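Long-range contacts in histidine acid phosphatase (Hafnia alvei, PDB 4ARU), which belongs to branch 2 of the histidine phosphatase superfamily and is also known as a phytase: residues A[87-91]-A[124-128]; A[13-19]-A[301-307]; A[4-8]-A[389-393]. All coordinates share one frame; numbering follows the deposited sequence.

Overall arrangement
Contacts 1 and 2 sit side by side in the mixed central sheet, their centres about 10 Å apart. Contact 2 pairs strand 9-18 with strand 300-305, and contact 1 hangs a loop on the end of strand 85-89, the neighbour of 300-305 on its other side. They touch through Asp90 and His306. Contact 3 lies at the surface, its centre about 31 Å from that of contact 1 and 23 Å from that of contact 2. Along the chain the three are nested: 3 encloses 2, and 2 encloses 1. The N-terminal strand thus leads from the surface contact down to the tartaric acid pocket at the C-terminal strand ends.

Contact 1: residues A[87-91]-A[124-128]; sequences VWADV and DPLFH
Trp88, the first residue of 87-91 to touch the loop 124-128, gives its indole N-H to the carboxylate of Asp124. NE1 lies 2.9 Å from Asp124 OD2, which receives it on the syn lone pair; the bond is bent (149°), although the oxygen stays near the indole plane. Beside the nitrogen, Trp88 CD1 touches both Leu126 CD2 and the rim of Phe127, whose CE2 is 3.5 Å from CD1. The two aromatic systems meet rim to rim, almost coplanar, and neither covers the other. At Ala89 the link is a water: water 1 donates both to the carbonyl oxygen of Ala89 and to Asp124 OD2.

Asp90 follows, just past the end of the strand, and lies over Phe127. Its CB is 3.6 Å from the ring centroid, a CH-pi contact over the face, and the carboxylate stacks along the ring with 20° between the planes. With CG anti to the backbone N (chi1 -159°), OD1 can take the N-H of Val91 at 2.8 Å. Water 2 also donates to OD1, and it bonds Asp124 N and His128 ND1 as well. OD2 approaches the His128 ring at its edge, 3.4 Å from CE1, but its main partner is His306 NE2. Val91 CG1 only brushes Asp124 CB.

Asp124 OD1 accepts from Leu126 N, closing an Asx turn that shapes the loop. Two buried carboxylates, 4.4 Å apart from Asp90 OD1 to Asp124 OD2, are thus each supplied with donors, which probably offsets their mutual repulsion and leaves Asp90 positioned to orient His306.

Contact 2: residues A[13-19]-A[301-307]; sequences VVILSRH and LFIAGHD. With TLA (L(+)-tartaric acid), chain B.
Arg18 and Asp307 run alongside each other in the same direction, with guanidinium and carboxylate planes 24° apart. Asp307 OD2 sits over one face of the guanidinium, 3.5 Å from Arg18 NH2; no N-H points at it, so this salt bridge rests on charge alone. NE and NH2 each give an N-H to the tartaric acid instead: NE to O41, and NH2 to O4 at 2.7 Å in the guanidinium plane. The extended Arg18 chain brings them there, and Glu222 pairs with NH1.

His19 and His306, their ring planes at 80°, converge on tartaric acid O2. His19 NE2 and His306 ND1 are each 2.7 Å from that hydroxyl. On the other side of its ring, His306 NE2 bonds Asp90, which helps fix its rotation. Asp307 adds its backbone N to O41 and takes the O3 hydroxyl on OD1, 2.6 Å away.

Behind this pocket the strands run parallel, in register from Val14 with Leu301 to Arg18 with Gly305. Ile15 N to Leu301 O (2.8 Å) is one of six backbone bonds, which end at His19 N to Gly305 O. Ile15 and Ser17 meet Phe302 on one sheet face, with Ser17 CB 3.4 Å from CZ; on the other, Leu16 CD1 crosses to Ile303 CG2 at 3.8 Å.

Arg18 and His19 match the RH of the RHGxRxP signature of histidine acid phosphatases, and His306-Asp307 the family's separate HD motif. Arg22 and Arg94 also bond the tartaric acid, probably from the crystallisation liquor; with Arg18 they probably make the pocket suited to an anion.

Contact 3: residues A[4-8]-A[389-393]; sequences APAGF and PDGYC
Phe8 and Tyr392 form the aromatic centre of this contact, an edge-to-face pair with the edge of Phe8 directed at the face of Tyr392. The ring centroids are 4.9 Å apart and the planes are inclined at 58°. Phe8 CE2 stands above the middle of the tyrosine ring, 3.9 Å from Tyr392 CE2, so its C-H edge meets the pi cloud near the ring centre. Tyr392 CG is anti to its carbonyl carbon (chi1 -59°), which swings the ring across to the N-terminal segment. Trp341 of strand 335-342 meets Tyr392 edge-to-face as well and touches Phe8, extending the cluster into the sheet.

Ala4 and Pro5 supply aliphatic contacts to the phenol end. Pro5 CD approaches Tyr392 OH at 3.5 Å and CE2 at 3.9 Å, while Ala4 CB lies 3.8 Å from the same hydroxyl. The proline ring also covers a face of Phe8, with CG above the ring centre, and its CG reaches Asp390 OD2 at 3.7 Å.

No hydrogen bond crosses the contact. Phe8 N to Pro5 O (3.0 Å) closes a type II beta turn that folds Pro5 back against Phe8. Just before 389-393, Thr388 OG1 bonds Asp390 OD1 and Tyr392 N, and Cys393 is tied to Cys384 by a disulfide.

The first modelled residues of the chain and the loop before strand 393-394 are thus held at the surface by van der Waals and aromatic contact between a beta turn and a loop braced by Thr388 and the Cys384-Cys393 disulfide.

Contact 1: residues A[87-91]-A[124-128]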
loop_
_atom_site.group_PDB
_atom_site.type_symbol
_atom_site.label_atom_id
_atom_site.label_comp_id
_atom_site.label_asym_id
_atom_site.label_seq_id
_atom_site.Cartn_x
_atom_site.Cartn_y
_atom_site.Cartn_z
ATOM N N VAL A 87 17.020 -2.855 3.243
ATOM C CA VAL A 87 15.631 -3.028 3.591
ATOM C C VAL A 87 15.336 -2.443 4.959
ATOM O O VAL A 87 15.974 -2.800 5.908
ATOM C CB VAL A 87 15.179 -4.532 3.582
ATOM C CG1 VAL A 87 13.754 -4.627 4.058
ATOM C CG2 VAL A 87 15.364 -5.158 2.216
ATOM N N TRP A 88 14.329 -1.584 5.023
ATOM C CA TRP A 88 13.723 -1.141 6.283
ATOM C C TRP A 88 12.302 -1.676 6.341
ATOM O O TRP A 88 11.484 -1.289 5.525
ATOM C CB TRP A 88 13.735 0.375 6.460
ATOM C CG TRP A 88 13.300 0.765 7.834
ATOM C CD1 TRP A 88 12.032 1.139 8.246
ATOM C CD2 TRP A 88 14.066 0.664 9.023
ATOM N NE1 TRP A 88 11.998 1.315 9.590
ATOM C CE2 TRP A 88 13.223 1.053 10.104
ATOM C CE3 TRP A 88 15.400 0.363 9.294
ATOM C CZ2 TRP A 88 13.673 1.122 11.423
ATOM C CZ3 TRP A 88 15.843 0.457 10.598
ATOM C CH2 TRP A 88 14.976 0.777 11.658
ATOM N N ALA A 89 12.011 -2.567 7.277
ATOM C CA ALA A 89 10.683 -3.117 7.428
ATOM C C ALA A 89 10.037 -2.614 8.692
ATOM O O ALA A 89 10.719 -2.398 9.690
ATOM C CB ALA A 89 10.740 -4.650 7.503
ATOM N N ASP A 90 8.703 -2.471 8.649
ATOM C CA ASP A 90 7.963 -2.215 9.869
ATOM C C ASP A 90 8.071 -3.421 10.790
ATOM O O ASP A 90 8.500 -4.498 10.407
ATOM C CB ASP A 90 6.493 -1.889 9.566
ATOM C CG ASP A 90 5.779 -1.133 10.693
ATOM O OD1 ASP A 90 6.374 -0.709 11.701
ATOM O OD2 ASP A 90 4.541 -0.981 10.485
ATOM N N VAL A 91 7.628 -3.218 12.013
ATOM C CA VAL A 91 7.839 -4.155 13.106
ATOM C C VAL A 91 7.092 -5.479 12.994
ATOM O O VAL A 91 7.490 -6.440 13.668
ATOM C CB VAL A 91 7.496 -3.525 14.462
ATOM C CG1 VAL A 91 8.516 -2.477 14.726
ATOM C CG2 VAL A 91 6.080 -2.967 14.574
ATOM N N ASP A 124 6.651 1.862 15.056
ATOM C CA ASP A 124 7.764 2.519 14.384
ATOM C C ASP A 124 7.220 3.843 13.869
ATOM O O ASP A 124 6.334 3.809 13.031
ATOM C CB ASP A 124 8.341 1.599 13.288
ATOM C CG ASP A 124 9.459 2.236 12.492
ATOM O OD1 ASP A 124 9.672 3.468 12.624
ATOM O OD2 ASP A 124 10.146 1.476 11.762
ATOM N N PRO A 125 7.751 4.969 14.392
ATOM C CA PRO A 125 7.196 6.259 13.963
ATOM C C PRO A 125 7.387 6.598 12.504
ATOM O O PRO A 125 6.720 7.511 11.967
ATOM C CB PRO A 125 7.939 7.243 14.818
ATOM C CG PRO A 125 9.290 6.615 14.967
ATOM C CD PRO A 125 8.917 5.182 15.261
ATOM N N LEU A 126 8.238 5.859 11.789
ATOM C CA LEU A 126 8.332 6.060 10.357
ATOM C C LEU A 126 7.054 5.620 9.661
ATOM O O LEU A 126 6.625 6.269 8.696
ATOM C CB LEU A 126 9.471 5.246 9.756
ATOM C CG LEU A 126 9.715 5.413 8.269
ATOM C CD1 LEU A 126 10.122 6.827 7.881
ATOM C CD2 LEU A 126 10.791 4.446 7.843
ATOM N N PHE A 127 6.436 4.558 10.157
ATOM C CA PHE A 127 5.234 4.001 9.565
ATOM C C PHE A 127 3.952 4.516 10.219
ATOM O O PHE A 127 2.917 4.604 9.501
ATOM C CB PHE A 127 5.221 2.475 9.639
ATOM C CG PHE A 127 6.326 1.835 8.803
ATOM C CD1 PHE A 127 6.155 1.614 7.451
ATOM C CD2 PHE A 127 7.537 1.469 9.379
ATOM C CE1 PHE A 127 7.158 1.092 6.689
ATOM C CE2 PHE A 127 8.552 0.901 8.629
ATOM C CZ PHE A 127 8.344 0.694 7.275
ATOM N N HIS A 128 4.006 4.779 11.519
ATOM C CA HIS A 128 2.843 5.131 12.320
ATOM C C HIS A 128 3.180 6.259 13.298
ATOM O O HIS A 128 3.225 6.077 14.542
ATOM C CB HIS A 128 2.292 3.920 13.061
ATOM C CG HIS A 128 1.797 2.860 12.154
ATOM N ND1 HIS A 128 2.531 1.723 11.864
ATOM C CD2 HIS A 128 0.681 2.783 11.399
ATOM C CE1 HIS A 128 1.853 0.968 11.028
ATOM N NE2 HIS A 128 0.724 1.585 10.726
HETATM O O HOH W 1 10.551 -1.121 12.086
HETATM O O HOH W 2 4.719 0.627 13.324
#

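Contact 2: residues A[13-19]-A[301-307]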
loop_
_atom_site.group_PDB
_atom_site.type_symbol
_atom_site.label_atom_id
_atom_site.label_comp_id
_atom_site.label_asym_id
_atom_site.label_seq_id
_atom_site.Cartn_x
_atom_site.Cartn_y
_atom_site.Cartn_z
ATOM N N VAL A 13 16.983 3.816 -6.538
ATOM C CA VAL A 13 15.554 3.543 -6.428
ATOM C C VAL A 13 15.160 3.490 -4.962
ATOM O O VAL A 13 15.955 3.025 -4.103
ATOM C CB VAL A 13 15.218 2.197 -7.096
ATOM C CG1 VAL A 13 13.739 1.882 -7.007
ATOM C CG2 VAL A 13 15.640 2.219 -8.541
ATOM N N VAL A 14 13.939 3.918 -4.684
ATOM C CA VAL A 14 13.314 3.759 -3.381
ATOM C C VAL A 14 11.960 3.112 -3.623
ATOM O O VAL A 14 11.131 3.646 -4.389
ATOM C CB VAL A 14 13.134 5.087 -2.648
ATOM C CG1 VAL A 14 12.494 4.827 -1.271
ATOM C CG2 VAL A 14 14.408 5.876 -2.589
ATOM N N ILE A 15 11.725 1.974 -3.002
ATOM C CA ILE A 15 10.547 1.195 -3.183
ATOM C C ILE A 15 9.746 1.183 -1.893
ATOM O O ILE A 15 10.287 0.783 -0.862
ATOM C CB ILE A 15 10.924 -0.244 -3.537
ATOM C CG1 ILE A 15 11.822 -0.247 -4.798
ATOM C CG2 ILE A 15 9.694 -1.111 -3.737
ATOM C CD1 ILE A 15 12.361 -1.602 -5.175
ATOM N N LEU A 16 8.512 1.652 -1.924
ATOM C CA LEU A 16 7.615 1.599 -0.764
ATOM C C LEU A 16 6.597 0.534 -1.099
ATOM O O LEU A 16 5.712 0.710 -1.955
ATOM C CB LEU A 16 6.950 2.974 -0.498
ATOM C CG LEU A 16 5.901 2.881 0.600
ATOM C CD1 LEU A 16 6.499 2.500 1.953
ATOM C CD2 LEU A 16 5.176 4.192 0.753
ATOM N N SER A 17 6.774 -0.630 -0.482
ATOM C CA SER A 17 6.016 -1.811 -0.809
ATOM C C SER A 17 5.006 -2.153 0.261
ATOM O O SER A 17 5.335 -2.121 1.447
ATOM C CB SER A 17 6.947 -3.013 -0.933
ATOM O OG SER A 17 6.272 -4.150 -1.427
ATOM N N ARG A 18 3.809 -2.578 -0.125
ATOM C CA ARG A 18 2.942 -3.267 0.834
ATOM C C ARG A 18 3.518 -4.637 1.096
ATOM O O ARG A 18 4.120 -5.263 0.216
ATOM C CB ARG A 18 1.549 -3.399 0.286
ATOM C CG ARG A 18 0.509 -3.959 1.253
ATOM C CD ARG A 18 -0.877 -3.968 0.642
ATOM N NE ARG A 18 -1.808 -4.564 1.592
ATOM C CZ ARG A 18 -2.896 -5.230 1.286
ATOM N NH1 ARG A 18 -3.324 -5.334 0.032
ATOM N NH2 ARG A 18 -3.607 -5.799 2.250
ATOM N N HIS A 19 3.306 -5.145 2.299
ATOM C CA HIS A 19 3.611 -6.544 2.562
ATOM C C HIS A 19 2.821 -7.501 1.691
ATOM O O HIS A 19 1.883 -7.141 0.967
ATOM C CB HIS A 19 3.316 -6.882 4.039
ATOM C CG HIS A 19 1.909 -6.623 4.440
ATOM N ND1 HIS A 19 0.832 -7.377 4.029
ATOM C CD2 HIS A 19 1.404 -5.621 5.195
ATOM C CE1 HIS A 19 -0.283 -6.850 4.512
ATOM N NE2 HIS A 19 0.046 -5.796 5.243
ATOM N N LEU A 301 16.676 0.997 -1.961
ATOM C CA LEU A 301 16.101 1.120 -0.619
ATOM C C LEU A 301 14.687 0.557 -0.721
ATOM O O LEU A 301 13.855 1.103 -1.431
ATOM C CB LEU A 301 16.117 2.547 -0.106
ATOM C CG LEU A 301 15.325 2.873 1.161
ATOM C CD1 LEU A 301 15.806 1.995 2.302
ATOM C CD2 LEU A 301 15.372 4.323 1.536
ATOM N N PHE A 302 14.422 -0.565 -0.054
ATOM C CA PHE A 302 13.129 -1.219 -0.048
ATOM C C PHE A 302 12.532 -1.021 1.358
ATOM O O PHE A 302 13.154 -1.448 2.365
ATOM C CB PHE A 302 13.286 -2.706 -0.380
ATOM C CG PHE A 302 12.008 -3.473 -0.459
ATOM C CD1 PHE A 302 11.487 -4.087 0.663
ATOM C CD2 PHE A 302 11.319 -3.624 -1.663
ATOM C CE1 PHE A 302 10.347 -4.876 0.583
ATOM C CE2 PHE A 302 10.158 -4.397 -1.737
ATOM C CZ PHE A 302 9.669 -5.005 -0.590
ATOM N N ILE A 303 11.327 -0.464 1.406
ATOM C CA ILE A 303 10.647 -0.135 2.612
ATOM C C ILE A 303 9.390 -0.979 2.654
ATOM O O ILE A 303 8.480 -0.822 1.784
ATOM C CB ILE A 303 10.321 1.369 2.699
ATOM C CG1 ILE A 303 11.574 2.236 2.562
ATOM C CG2 ILE A 303 9.573 1.655 4.001
ATOM C CD1 ILE A 303 11.279 3.724 2.438
ATOM N N ALA A 304 9.303 -1.867 3.647
ATOM C CA ALA A 304 8.207 -2.836 3.727
ATOM C C ALA A 304 7.185 -2.333 4.737
ATOM O O ALA A 304 7.383 -2.395 5.937
ATOM C CB ALA A 304 8.724 -4.227 4.143
ATOM N N GLY A 305 6.067 -1.862 4.178
ATOM C CA GLY A 305 4.991 -1.271 4.951
ATOM C C GLY A 305 3.606 -1.825 4.612
ATOM O O GLY A 305 3.431 -3.034 4.357
ATOM N N HIS A 306 2.633 -0.913 4.569
ATOM C CA HIS A 306 1.211 -1.233 4.618
ATOM C C HIS A 306 0.487 -0.481 3.517
ATOM O O HIS A 306 1.009 0.513 2.950
ATOM C CB HIS A 306 0.627 -0.836 5.937
ATOM C CG HIS A 306 1.392 -1.374 7.112
ATOM N ND1 HIS A 306 1.091 -2.578 7.721
ATOM C CD2 HIS A 306 2.494 -0.901 7.738
ATOM C CE1 HIS A 306 1.941 -2.791 8.699
ATOM N NE2 HIS A 306 2.791 -1.783 8.750
ATOM N N ASP A 307 -0.685 -1.012 3.157
ATOM C CA ASP A 307 -1.518 -0.301 2.185
ATOM C C ASP A 307 -1.781 1.140 2.572
ATOM O O ASP A 307 -1.732 2.039 1.705
ATOM C CB ASP A 307 -2.834 -1.057 1.864
ATOM C CG ASP A 307 -3.605 -1.566 3.071
ATOM O OD1 ASP A 307 -3.503 -1.027 4.193
ATOM O OD2 ASP A 307 -4.455 -2.503 2.846
HETATM O O1 TLA B . -1.515 -2.983 9.451
HETATM O O11 TLA B . -3.739 -3.216 9.130
HETATM C C1 TLA B . -2.528 -3.385 8.797
HETATM C C2 TLA B . -2.281 -4.169 7.549
HETATM O O2 TLA B . -0.886 -4.351 7.354
HETATM C C3 TLA B . -2.855 -3.382 6.360
HETATM O O3 TLA B . -2.439 -2.027 6.354
HETATM C C4 TLA B . -2.488 -4.062 5.067
HETATM O O4 TLA B . -3.000 -5.198 4.848
HETATM O O41 TLA B . -1.720 -3.509 4.225
#

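Contact 3: residues A[4-8]-A[389-393]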
loop_
_atom_site.group_PDB
_atom_site.type_symbol
_atom_site.label_atom_id
_atom_site.label_comp_id
_atom_site.label_asym_id
_atom_site.label_seq_id
_atom_site.Cartn_x
_atom_site.Cartn_y
_atom_site.Cartn_z
ATOM N N ALA A 4 14.338 4.038 -21.483
ATOM C CA ALA A 4 14.608 5.461 -21.095
ATOM C C ALA A 4 15.263 6.222 -22.247
ATOM O O ALA A 4 15.846 5.627 -23.139
ATOM C CB ALA A 4 15.510 5.514 -19.856
ATOM N N PRO A 5 15.172 7.571 -22.253
ATOM C CA PRO A 5 15.788 8.358 -23.284
ATOM C C PRO A 5 17.308 8.239 -23.353
ATOM O O PRO A 5 17.956 7.949 -22.328
ATOM C CB PRO A 5 15.400 9.797 -22.938
ATOM C CG PRO A 5 14.289 9.707 -22.013
ATOM C CD PRO A 5 14.382 8.381 -21.308
ATOM N N ALA A 6 17.848 8.448 -24.541
ATOM C CA ALA A 6 19.294 8.402 -24.749
ATOM C C ALA A 6 19.984 9.208 -23.692
ATOM O O ALA A 6 19.626 10.345 -23.425
ATOM C CB ALA A 6 19.655 8.925 -26.116
ATOM N N GLY A 7 21.009 8.622 -23.080
ATOM C CA GLY A 7 21.812 9.394 -22.124
ATOM C C GLY A 7 21.305 9.335 -20.677
ATOM O O GLY A 7 22.005 9.759 -19.762
ATOM N N PHE A 8 20.082 8.905 -20.476
ATOM C CA PHE A 8 19.541 8.818 -19.121
ATOM C C PHE A 8 20.194 7.668 -18.376
ATOM O O PHE A 8 20.420 6.580 -18.933
ATOM C CB PHE A 8 18.017 8.635 -19.143
ATOM C CG PHE A 8 17.225 9.938 -19.173
ATOM C CD1 PHE A 8 17.511 10.930 -20.081
ATOM C CD2 PHE A 8 16.169 10.116 -18.300
ATOM C CE1 PHE A 8 16.760 12.125 -20.103
ATOM C CE2 PHE A 8 15.412 11.290 -18.327
ATOM C CZ PHE A 8 15.710 12.273 -19.222
ATOM N N PRO A 389 6.368 14.528 -20.685
ATOM C CA PRO A 389 5.309 13.642 -21.130
ATOM C C PRO A 389 5.636 12.202 -20.852
ATOM O O PRO A 389 4.711 11.397 -20.691
ATOM C CB PRO A 389 5.260 13.875 -22.648
ATOM C CG PRO A 389 5.712 15.262 -22.831
ATOM C CD PRO A 389 6.621 15.607 -21.649
ATOM N N ASP A 390 6.940 11.881 -20.809
ATOM C CA ASP A 390 7.380 10.513 -20.488
ATOM C C ASP A 390 7.637 10.289 -19.012
ATOM O O ASP A 390 8.091 9.200 -18.609
ATOM C CB ASP A 390 8.545 10.059 -21.410
ATOM C CG ASP A 390 9.706 11.008 -21.464
ATOM O OD1 ASP A 390 9.689 12.119 -20.899
ATOM O OD2 ASP A 390 10.687 10.673 -22.174
ATOM N N GLY A 391 7.185 11.227 -18.168
ATOM C CA GLY A 391 6.977 10.919 -16.769
ATOM C C GLY A 391 7.989 11.382 -15.763
ATOM O O GLY A 391 7.861 11.106 -14.593
ATOM N N TYR A 392 8.992 12.118 -16.225
ATOM C CA TYR A 392 10.097 12.545 -15.363
ATOM C C TYR A 392 9.824 13.900 -14.723
ATOM O O TYR A 392 9.618 14.896 -15.422
ATOM C CB TYR A 392 11.438 12.594 -16.156
ATOM C CG TYR A 392 11.785 11.242 -16.749
ATOM C CD1 TYR A 392 12.389 10.259 -15.978
ATOM C CD2 TYR A 392 11.505 10.951 -18.041
ATOM C CE1 TYR A 392 12.692 9.023 -16.505
ATOM C CE2 TYR A 392 11.843 9.713 -18.592
ATOM C CZ TYR A 392 12.410 8.762 -17.781
ATOM O OH TYR A 392 12.673 7.519 -18.352
ATOM N N CYS A 393 9.837 13.938 -13.398
ATOM C CA CYS A 393 9.639 15.149 -12.638
ATOM C C CYS A 393 11.002 15.678 -12.205
ATOM O O CYS A 393 11.689 14.973 -11.485
ATOM C CB CYS A 393 8.803 14.802 -11.390
ATOM S SG CYS A 393 8.474 16.211 -10.304
#